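Local coordinates for protein similarities with probable monooxygenase (Photorhabdus luminescens, PDB 4HB9) that binds flavin-adenine dinucleotide and is probably a flavin-dependent monooxygenase of the aromatic ring hydroxylase type, at residues 333-345 and 359-373. Residues are numbered along the deposited sequence; the frame is centred on the assembly and turned at random.
Sequences TALRDALLLTQKL and ISDYEQQMRAYANEI. With EDO (1,2-ethanediol), chain G.
Tyr369 is gripped in two ways at once: Arg336 lies flat on one ring face, while the hydroxyl binds Asp337. The guanidinium and ring planes are 12° apart, and Arg336 CZ stands 3.9 Å from the centroid of the Tyr369 ring, a cation-pi stack. Arg336 reaches this place as an extended chain, with CG anti to the backbone N (chi1 -168°), and its CD adds a CH-pi contact over the same ring. Phe50 is a second cation-pi partner of Arg336. A 1,2-ethanediol, probably from the crystallisation liquor, takes a hydrogen bond from NH1 at the guanidinium edge. Tyr369 OH donates to Asp337 OD1 at 2.5 Å, meeting the anti lone pair of that oxygen, the one turned away from OD2. The carboxylate is nearly coplanar with the ring.

Two turns earlier on the same helix, Tyr362 fits among Asp337, Leu340, Leu341 and Lys344 as a knob in a hole. Leu341 CB and CD1 cover one ring face. Leu340 CG meets the ring edge, 3.7 Å from Tyr362 CD1. Tyr362 OH bonds outside the pair, to Leu315 O. At the far end Lys344 NZ forms a salt bridge with Asp361 OD2 at 2.6 Å, coming from above the carboxylate plane. Gln365 NE2 holds the other oxygen of Asp361.

Segments 333-345 and 359-373 run roughly antiparallel, at 155°, and their axes come within 9.0 Å. Ala334 touches FAD, and Ala331 and Asn332 on the same helix also bind it. Hydrogen bonds from Tyr369 and His321 to OD1 and from Gly317 N to OD2 satisfy the buried Asp337 carboxylate and fix its rotation, which ties both helices to the segment that carries the FAD-binding Asp318.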
ATOM      1  N   THR A 333       0.306  -7.416   0.213  1.00 19.22           N
ATOM      2  CA  THR A 333      -0.730  -8.164   0.958  1.00 19.01           C
ATOM      3  C   THR A 333      -2.099  -8.050   0.287  1.00 18.12           C
ATOM      4  O   THR A 333      -2.831  -9.047   0.205  1.00 18.10           O
ATOM      5  CB  THR A 333      -0.771  -7.743   2.433  1.00 20.34           C
ATOM      6  OG1 THR A 333       0.545  -7.847   2.965  1.00 23.52           O
ATOM      7  CG2 THR A 333      -1.634  -8.681   3.213  1.00 20.78           C
ATOM      8  N   ALA A 334      -2.433  -6.861  -0.232  1.00 17.81           N
ATOM      9  CA  ALA A 334      -3.649  -6.692  -1.019  1.00 16.08           C
ATOM     10  C   ALA A 334      -3.680  -7.612  -2.264  1.00 16.61           C
ATOM     11  O   ALA A 334      -4.711  -8.242  -2.580  1.00 15.83           O
ATOM     12  CB  ALA A 334      -3.827  -5.249  -1.437  1.00 16.39           C
ATOM     13  N   LEU A 335      -2.548  -7.703  -2.947  1.00 15.98           N
ATOM     14  CA  LEU A 335      -2.396  -8.601  -4.090  1.00 16.65           C
ATOM     15  C   LEU A 335      -2.519 -10.070  -3.685  1.00 17.04           C
ATOM     16  O   LEU A 335      -3.211 -10.845  -4.339  1.00 15.95           O
ATOM     17  CB  LEU A 335      -1.045  -8.359  -4.775  1.00 15.63           C
ATOM     18  CG  LEU A 335      -0.951  -7.016  -5.474  1.00 15.32           C
ATOM     19  CD1 LEU A 335       0.500  -6.726  -5.880  1.00 15.44           C
ATOM     20  CD2 LEU A 335      -1.906  -6.949  -6.657  1.00 15.75           C
ATOM     21  N   ARG A 336      -1.831 -10.437  -2.608  1.00 17.37           N
ATOM     22  CA  ARG A 336      -1.925 -11.771  -2.056  1.00 18.61           C
ATOM     23  C   ARG A 336      -3.382 -12.168  -1.755  1.00 18.31           C
ATOM     24  O   ARG A 336      -3.788 -13.290  -2.067  1.00 18.23           O
ATOM     25  CB  ARG A 336      -1.110 -11.839  -0.772  1.00 20.50           C
ATOM     26  CG  ARG A 336      -0.874 -13.223  -0.240  1.00 22.23           C
ATOM     27  CD  ARG A 336       0.084 -13.140   0.931  1.00 23.56           C
ATOM     28  NE  ARG A 336       0.320 -14.444   1.529  1.00 24.51           N
ATOM     29  CZ  ARG A 336       1.139 -14.657   2.562  1.00 26.73           C
ATOM     30  NH1 ARG A 336       1.811 -13.658   3.115  1.00 26.82           N
ATOM     31  NH2 ARG A 336       1.300 -15.878   3.026  1.00 29.17           N
ATOM     32  N   ASP A 337      -4.117 -11.269  -1.103  1.00 17.05           N
ATOM     33  CA  ASP A 337      -5.551 -11.468  -0.830  1.00 17.86           C
ATOM     34  C   ASP A 337      -6.337 -11.693  -2.132  1.00 17.11           C
ATOM     35  O   ASP A 337      -7.190 -12.582  -2.216  1.00 16.23           O
ATOM     36  CB  ASP A 337      -6.186 -10.261  -0.165  1.00 18.13           C
ATOM     37  CG  ASP A 337      -5.714 -10.004   1.274  1.00 18.49           C
ATOM     38  OD1 ASP A 337      -5.022 -10.834   1.914  1.00 19.66           O
ATOM     39  OD2 ASP A 337      -6.041  -8.904   1.761  1.00 18.33           O
ATOM     40  N   ALA A 338      -6.048 -10.887  -3.143  1.00 16.98           N
ATOM     41  CA  ALA A 338      -6.783 -10.945  -4.424  1.00 16.96           C
ATOM     42  C   ALA A 338      -6.602 -12.286  -5.125  1.00 17.19           C
ATOM     43  O   ALA A 338      -7.567 -12.887  -5.622  1.00 16.06           O
ATOM     44  CB  ALA A 338      -6.373  -9.785  -5.327  1.00 17.56           C
ATOM     45  N   LEU A 339      -5.378 -12.792  -5.118  1.00 17.28           N
ATOM     46  CA  LEU A 339      -5.103 -14.103  -5.683  1.00 18.22           C
ATOM     47  C   LEU A 339      -5.837 -15.192  -4.887  1.00 19.23           C
ATOM     48  O   LEU A 339      -6.472 -16.083  -5.437  1.00 16.74           O
ATOM     49  CB  LEU A 339      -3.602 -14.379  -5.661  1.00 18.89           C
ATOM     50  CG  LEU A 339      -3.217 -15.763  -6.168  1.00 20.48           C
ATOM     51  CD1 LEU A 339      -3.678 -15.973  -7.583  1.00 21.78           C
ATOM     52  CD2 LEU A 339      -1.722 -15.993  -6.079  1.00 21.66           C
ATOM     53  N   LEU A 340      -5.725 -15.118  -3.574  1.00 18.62           N
ATOM     54  CA  LEU A 340      -6.395 -16.096  -2.720  1.00 19.23           C
ATOM     55  C   LEU A 340      -7.918 -16.101  -2.884  1.00 18.78           C
ATOM     56  O   LEU A 340      -8.525 -17.162  -3.060  1.00 21.19           O
ATOM     57  CB  LEU A 340      -6.014 -15.848  -1.271  1.00 19.84           C
ATOM     58  CG  LEU A 340      -6.565 -16.895  -0.302  1.00 21.87           C
ATOM     59  CD1 LEU A 340      -6.085 -18.293  -0.699  1.00 22.15           C
ATOM     60  CD2 LEU A 340      -6.127 -16.484   1.092  1.00 22.19           C
ATOM     61  N   LEU A 341      -8.539 -14.932  -2.834  1.00 17.83           N
ATOM     62  CA  LEU A 341      -9.981 -14.828  -2.997  1.00 18.12           C
ATOM     63  C   LEU A 341     -10.443 -15.246  -4.397  1.00 18.33           C
ATOM     64  O   LEU A 341     -11.478 -15.885  -4.540  1.00 17.31           O
ATOM     65  CB  LEU A 341     -10.470 -13.435  -2.656  1.00 18.88           C
ATOM     66  CG  LEU A 341     -11.993 -13.232  -2.622  1.00 20.51           C
ATOM     67  CD1 LEU A 341     -12.702 -14.275  -1.742  1.00 21.42           C
ATOM     68  CD2 LEU A 341     -12.301 -11.841  -2.149  1.00 20.56           C
ATOM     69  N   THR A 342      -9.658 -14.915  -5.424  1.00 18.16           N
ATOM     70  CA  THR A 342      -9.910 -15.445  -6.774  1.00 18.46           C
ATOM     71  C   THR A 342     -10.010 -16.978  -6.755  1.00 18.31           C
ATOM     72  O   THR A 342     -10.959 -17.558  -7.297  1.00 18.89           O
ATOM     73  CB  THR A 342      -8.785 -15.035  -7.748  1.00 16.56           C
ATOM     74  OG1 THR A 342      -8.793 -13.620  -7.905  1.00 16.61           O
ATOM     75  CG2 THR A 342      -8.983 -15.690  -9.098  1.00 16.52           C
ATOM     76  N   GLN A 343      -8.999 -17.610  -6.177  1.00 19.65           N
ATOM     77  CA  GLN A 343      -8.918 -19.054  -6.149  1.00 21.02           C
ATOM     78  C   GLN A 343     -10.105 -19.668  -5.403  1.00 21.32           C
ATOM     79  O   GLN A 343     -10.670 -20.667  -5.848  1.00 19.96           O
ATOM     80  CB  GLN A 343      -7.606 -19.525  -5.533  1.00 22.58           C
ATOM     81  CG  GLN A 343      -6.381 -19.219  -6.368  1.00 24.32           C
ATOM     82  CD  GLN A 343      -5.073 -19.376  -5.606  1.00 25.02           C
ATOM     83  OE1 GLN A 343      -5.050 -19.455  -4.382  1.00 24.76           O
ATOM     84  NE2 GLN A 343      -3.978 -19.378  -6.331  1.00 25.26           N
ATOM     85  N   LYS A 344     -10.500 -19.061  -4.284  1.00 21.02           N
ATOM     86  CA  LYS A 344     -11.640 -19.578  -3.500  1.00 19.96           C
ATOM     87  C   LYS A 344     -12.981 -19.338  -4.215  1.00 19.75           C
ATOM     88  O   LYS A 344     -13.793 -20.254  -4.306  1.00 20.14           O
ATOM     89  CB  LYS A 344     -11.627 -19.002  -2.075  1.00 19.87           C
ATOM     90  CG  LYS A 344     -10.361 -19.340  -1.302  1.00 22.59           C
ATOM     91  CD  LYS A 344      -9.980 -20.817  -1.377  1.00 24.10           C
ATOM     92  CE  LYS A 344      -8.731 -21.123  -0.583  1.00 26.42           C
ATOM     93  NZ  LYS A 344      -8.428 -22.580  -0.601  1.00 27.16           N
ATOM     94  N   LEU A 345     -13.206 -18.157  -4.790  1.00 19.47           N
ATOM     95  CA  LEU A 345     -14.433 -17.933  -5.547  1.00 19.27           C
ATOM     96  C   LEU A 345     -14.460 -18.809  -6.806  1.00 19.62           C
ATOM     97  O   LEU A 345     -15.519 -19.309  -7.190  1.00 18.99           O
ATOM     98  CB  LEU A 345     -14.659 -16.447  -5.870  1.00 19.18           C
ATOM     99  CG  LEU A 345     -14.954 -15.574  -4.641  1.00 20.65           C
ATOM    100  CD1 LEU A 345     -14.957 -14.120  -5.015  1.00 21.27           C
ATOM    101  CD2 LEU A 345     -16.256 -15.934  -3.915  1.00 21.61           C
ATOM    102  N   ILE A 359     -15.633 -18.596   1.049  1.00 21.29           N
ATOM    103  CA  ILE A 359     -15.325 -17.300   1.655  1.00 22.40           C
ATOM    104  C   ILE A 359     -14.668 -17.492   3.031  1.00 23.87           C
ATOM    105  O   ILE A 359     -13.656 -16.860   3.338  1.00 22.34           O
ATOM    106  CB  ILE A 359     -16.553 -16.382   1.709  1.00 22.50           C
ATOM    107  CG1 ILE A 359     -16.923 -15.930   0.290  1.00 22.49           C
ATOM    108  CG2 ILE A 359     -16.271 -15.163   2.574  1.00 23.39           C
ATOM    109  CD1 ILE A 359     -18.249 -15.220   0.185  1.00 23.49           C
ATOM    110  N   SER A 360     -15.221 -18.392   3.842  1.00 23.12           N
ATOM    111  CA  SER A 360     -14.646 -18.723   5.152  1.00 24.87           C
ATOM    112  C   SER A 360     -13.207 -19.190   5.105  1.00 22.83           C
ATOM    113  O   SER A 360     -12.399 -18.815   5.975  1.00 23.19           O
ATOM    114  CB  SER A 360     -15.499 -19.823   5.835  1.00 27.11           C
ATOM    115  OG  SER A 360     -15.075 -19.966   7.162  1.00 33.19           O
ATOM    116  N   ASP A 361     -12.891 -20.027   4.113  1.00 22.32           N
ATOM    117  CA  ASP A 361     -11.542 -20.557   3.877  1.00 23.46           C
ATOM    118  C   ASP A 361     -10.592 -19.403   3.574  1.00 21.11           C
ATOM    119  O   ASP A 361      -9.469 -19.339   4.120  1.00 18.23           O
ATOM    120  CB  ASP A 361     -11.572 -21.554   2.686  1.00 25.18           C
ATOM    121  CG  ASP A 361     -10.255 -22.299   2.454  1.00 28.32           C
ATOM    122  OD1 ASP A 361      -9.346 -22.299   3.304  1.00 32.79           O
ATOM    123  OD2 ASP A 361     -10.110 -22.929   1.377  1.00 31.82           O
ATOM    124  N   TYR A 362     -11.025 -18.533   2.661  1.00 20.19           N
ATOM    125  CA  TYR A 362     -10.251 -17.318   2.325  1.00 20.01           C
ATOM    126  C   TYR A 362      -9.960 -16.511   3.602  1.00 20.03           C
ATOM    127  O   TYR A 362      -8.825 -16.154   3.868  1.00 18.95           O
ATOM    128  CB  TYR A 362     -11.017 -16.451   1.309  1.00 19.57           C
ATOM    129  CG  TYR A 362     -10.565 -14.990   1.322  1.00 18.44           C
ATOM    130  CD1 TYR A 362      -9.288 -14.626   0.906  1.00 19.52           C
ATOM    131  CD2 TYR A 362     -11.393 -13.998   1.811  1.00 18.78           C
ATOM    132  CE1 TYR A 362      -8.869 -13.289   0.949  1.00 19.18           C
ATOM    133  CE2 TYR A 362     -10.996 -12.676   1.860  1.00 19.03           C
ATOM    134  CZ  TYR A 362      -9.729 -12.324   1.430  1.00 19.80           C
ATOM    135  OH  TYR A 362      -9.347 -11.002   1.496  1.00 20.83           O
ATOM    136  N   GLU A 363     -11.010 -16.241   4.378  1.00 20.69           N
ATOM    137  CA  GLU A 363     -10.896 -15.400   5.570  1.00 21.18           C
ATOM    138  C   GLU A 363      -9.977 -15.988   6.615  1.00 22.47           C
ATOM    139  O   GLU A 363      -9.197 -15.261   7.246  1.00 21.69           O
ATOM    140  CB  GLU A 363     -12.279 -15.055   6.147  1.00 20.58           C
ATOM    141  CG  GLU A 363     -13.068 -14.122   5.233  1.00 20.62           C
ATOM    142  CD  GLU A 363     -14.485 -13.909   5.677  1.00 22.03           C
ATOM    143  OE1 GLU A 363     -15.013 -14.830   6.355  1.00 21.49           O
ATOM    144  OE2 GLU A 363     -15.101 -12.861   5.309  1.00 22.22           O
ATOM    145  N   GLN A 364     -10.027 -17.307   6.781  1.00 24.45           N
ATOM    146  CA  GLN A 364      -9.187 -17.984   7.765  1.00 25.19           C
ATOM    147  C   GLN A 364      -7.703 -17.939   7.345  1.00 23.88           C
ATOM    148  O   GLN A 364      -6.824 -17.630   8.155  1.00 21.29           O
ATOM    149  CB  GLN A 364      -9.666 -19.428   7.983  1.00 26.64           C
ATOM    150  CG  GLN A 364      -9.014 -20.139   9.138  1.00 28.88           C
ATOM    151  CD  GLN A 364      -9.518 -19.700  10.516  1.00 32.52           C
ATOM    152  OE1 GLN A 364     -10.369 -18.809  10.654  1.00 34.89           O
ATOM    153  NE2 GLN A 364      -8.964 -20.313  11.550  1.00 35.20           N
ATOM    154  N   GLN A 365      -7.421 -18.216   6.079  1.00 22.16           N
ATOM    155  CA  GLN A 365      -6.056 -18.122   5.577  1.00 22.78           C
ATOM    156  C   GLN A 365      -5.550 -16.692   5.651  1.00 20.72           C
ATOM    157  O   GLN A 365      -4.397 -16.454   6.020  1.00 22.80           O
ATOM    158  CB  GLN A 365      -5.939 -18.628   4.132  1.00 24.15           C
ATOM    159  CG  GLN A 365      -6.200 -20.114   3.998  1.00 27.45           C
ATOM    160  CD  GLN A 365      -5.730 -20.678   2.679  1.00 27.54           C
ATOM    161  OE1 GLN A 365      -4.682 -20.285   2.148  1.00 27.44           O
ATOM    162  NE2 GLN A 365      -6.490 -21.622   2.151  1.00 29.37           N
HETATM  163  N   MSE A 366      -6.409 -15.745   5.305  1.00 20.61           N
HETATM  164  CA  MSE A 366      -6.018 -14.347   5.250  1.00 20.79           C
HETATM  165  C   MSE A 366      -5.685 -13.863   6.639  1.00 22.38           C
HETATM  166  O   MSE A 366      -4.673 -13.190   6.833  1.00 19.18           O
HETATM  167  CB  MSE A 366      -7.124 -13.533   4.602  1.00 22.41           C
HETATM  168  CG  MSE A 366      -6.795 -12.046   4.542  1.00 25.29           C
HETATM  169 SE   MSE A 366      -7.538 -11.117   6.114  1.00 30.57          SE
HETATM  170  CE  MSE A 366      -9.392 -11.150   5.460  1.00 28.56           C
ATOM    171  N   ARG A 367      -6.522 -14.197   7.628  1.00 22.05           N
ATOM    172  CA  ARG A 367      -6.225 -13.845   9.013  1.00 23.60           C
ATOM    173  C   ARG A 367      -4.862 -14.351   9.471  1.00 23.54           C
ATOM    174  O   ARG A 367      -4.154 -13.638  10.201  1.00 23.88           O
ATOM    175  CB  ARG A 367      -7.325 -14.336   9.976  1.00 24.46           C
ATOM    176  CG  ARG A 367      -8.558 -13.447  10.016  1.00 24.47           C
ATOM    177  CD  ARG A 367      -9.493 -13.811  11.173  1.00 25.42           C
ATOM    178  NE  ARG A 367      -9.998 -15.171  11.009  1.00 26.40           N
ATOM    179  CZ  ARG A 367     -11.086 -15.508  10.326  1.00 25.07           C
ATOM    180  NH1 ARG A 367     -11.871 -14.600   9.759  1.00 26.33           N
ATOM    181  NH2 ARG A 367     -11.413 -16.787  10.249  1.00 27.40           N
ATOM    182  N   ALA A 368      -4.480 -15.557   9.063  1.00 23.88           N
ATOM    183  CA  ALA A 368      -3.192 -16.125   9.491  1.00 24.64           C
ATOM    184  C   ALA A 368      -2.016 -15.275   9.030  1.00 25.06           C
ATOM    185  O   ALA A 368      -1.161 -14.914   9.838  1.00 24.58           O
ATOM    186  CB  ALA A 368      -3.007 -17.550   8.997  1.00 25.47           C
ATOM    187  N   TYR A 369      -1.950 -14.939   7.743  1.00 23.57           N
ATOM    188  CA  TYR A 369      -0.833 -14.101   7.312  1.00 22.87           C
ATOM    189  C   TYR A 369      -1.014 -12.647   7.707  1.00 21.87           C
ATOM    190  O   TYR A 369      -0.009 -11.979   7.998  1.00 23.66           O
ATOM    191  CB  TYR A 369      -0.444 -14.279   5.836  1.00 22.47           C
ATOM    192  CG  TYR A 369      -1.497 -13.954   4.804  1.00 21.91           C
ATOM    193  CD1 TYR A 369      -1.854 -12.642   4.507  1.00 22.90           C
ATOM    194  CD2 TYR A 369      -2.082 -14.974   4.063  1.00 22.77           C
ATOM    195  CE1 TYR A 369      -2.801 -12.364   3.527  1.00 20.76           C
ATOM    196  CE2 TYR A 369      -3.014 -14.713   3.088  1.00 22.51           C
ATOM    197  CZ  TYR A 369      -3.367 -13.428   2.810  1.00 22.53           C
ATOM    198  OH  TYR A 369      -4.296 -13.251   1.828  1.00 21.25           O
ATOM    199  N   ALA A 370      -2.252 -12.156   7.769  1.00 20.97           N
ATOM    200  CA  ALA A 370      -2.509 -10.781   8.213  1.00 22.42           C
ATOM    201  C   ALA A 370      -1.974 -10.530   9.627  1.00 23.79           C
ATOM    202  O   ALA A 370      -1.265  -9.538   9.879  1.00 22.77           O
ATOM    203  CB  ALA A 370      -3.991 -10.455   8.170  1.00 24.00           C
ATOM    204  N   ASN A 371      -2.330 -11.423  10.548  1.00 22.29           N
ATOM    205  CA  ASN A 371      -1.875 -11.296  11.930  1.00 24.58           C
ATOM    206  C   ASN A 371      -0.350 -11.367  12.031  1.00 23.83           C
ATOM    207  O   ASN A 371       0.279 -10.603  12.778  1.00 24.00           O
ATOM    208  CB  ASN A 371      -2.533 -12.357  12.823  1.00 23.46           C
ATOM    209  CG  ASN A 371      -4.000 -12.062  13.102  1.00 24.49           C
ATOM    210  OD1 ASN A 371      -4.438 -10.894  13.162  1.00 24.00           O
ATOM    211  ND2 ASN A 371      -4.783 -13.126  13.298  1.00 22.54           N
ATOM    212  N   GLU A 372       0.260 -12.266  11.278  1.00 24.36           N
ATOM    213  CA  GLU A 372       1.702 -12.362  11.307  1.00 27.51           C
ATOM    214  C   GLU A 372       2.319 -11.046  10.820  1.00 25.79           C
ATOM    215  O   GLU A 372       3.238 -10.512  11.437  1.00 23.51           O
ATOM    216  CB  GLU A 372       2.215 -13.546  10.471  1.00 29.88           C
ATOM    217  CG  GLU A 372       3.737 -13.561  10.340  1.00 36.19           C
ATOM    218  CD  GLU A 372       4.287 -14.826   9.680  1.00 44.11           C
ATOM    219  OE1 GLU A 372       3.541 -15.827   9.573  1.00 47.90           O
ATOM    220  OE2 GLU A 372       5.479 -14.826   9.268  1.00 50.81           O
ATOM    221  N   ILE A 373       1.812 -10.519   9.716  1.00 24.06           N
ATOM    222  CA  ILE A 373       2.408  -9.316   9.121  1.00 26.67           C
ATOM    223  C   ILE A 373       2.252  -8.085  10.031  1.00 25.72           C
ATOM    224  O   ILE A 373       3.206  -7.309  10.221  1.00 26.74           O
ATOM    225  CB  ILE A 373       1.819  -9.062   7.718  1.00 28.95           C
ATOM    226  CG1 ILE A 373       2.325 -10.141   6.773  1.00 31.09           C
ATOM    227  CG2 ILE A 373       2.244  -7.695   7.192  1.00 32.41           C
ATOM    228  CD1 ILE A 373       1.509 -10.271   5.506  1.00 32.71           C
TER
HETATM  229  C1  EDO G 506       3.807  -9.307   2.135  1.00 40.67           C
HETATM  230  O1  EDO G 506       4.944 -10.124   2.411  1.00 46.21           O
HETATM  231  C2  EDO G 506       2.786 -10.144   1.384  1.00 40.96           C
HETATM  232  O2  EDO G 506       1.962 -10.854   2.291  1.00 40.91           O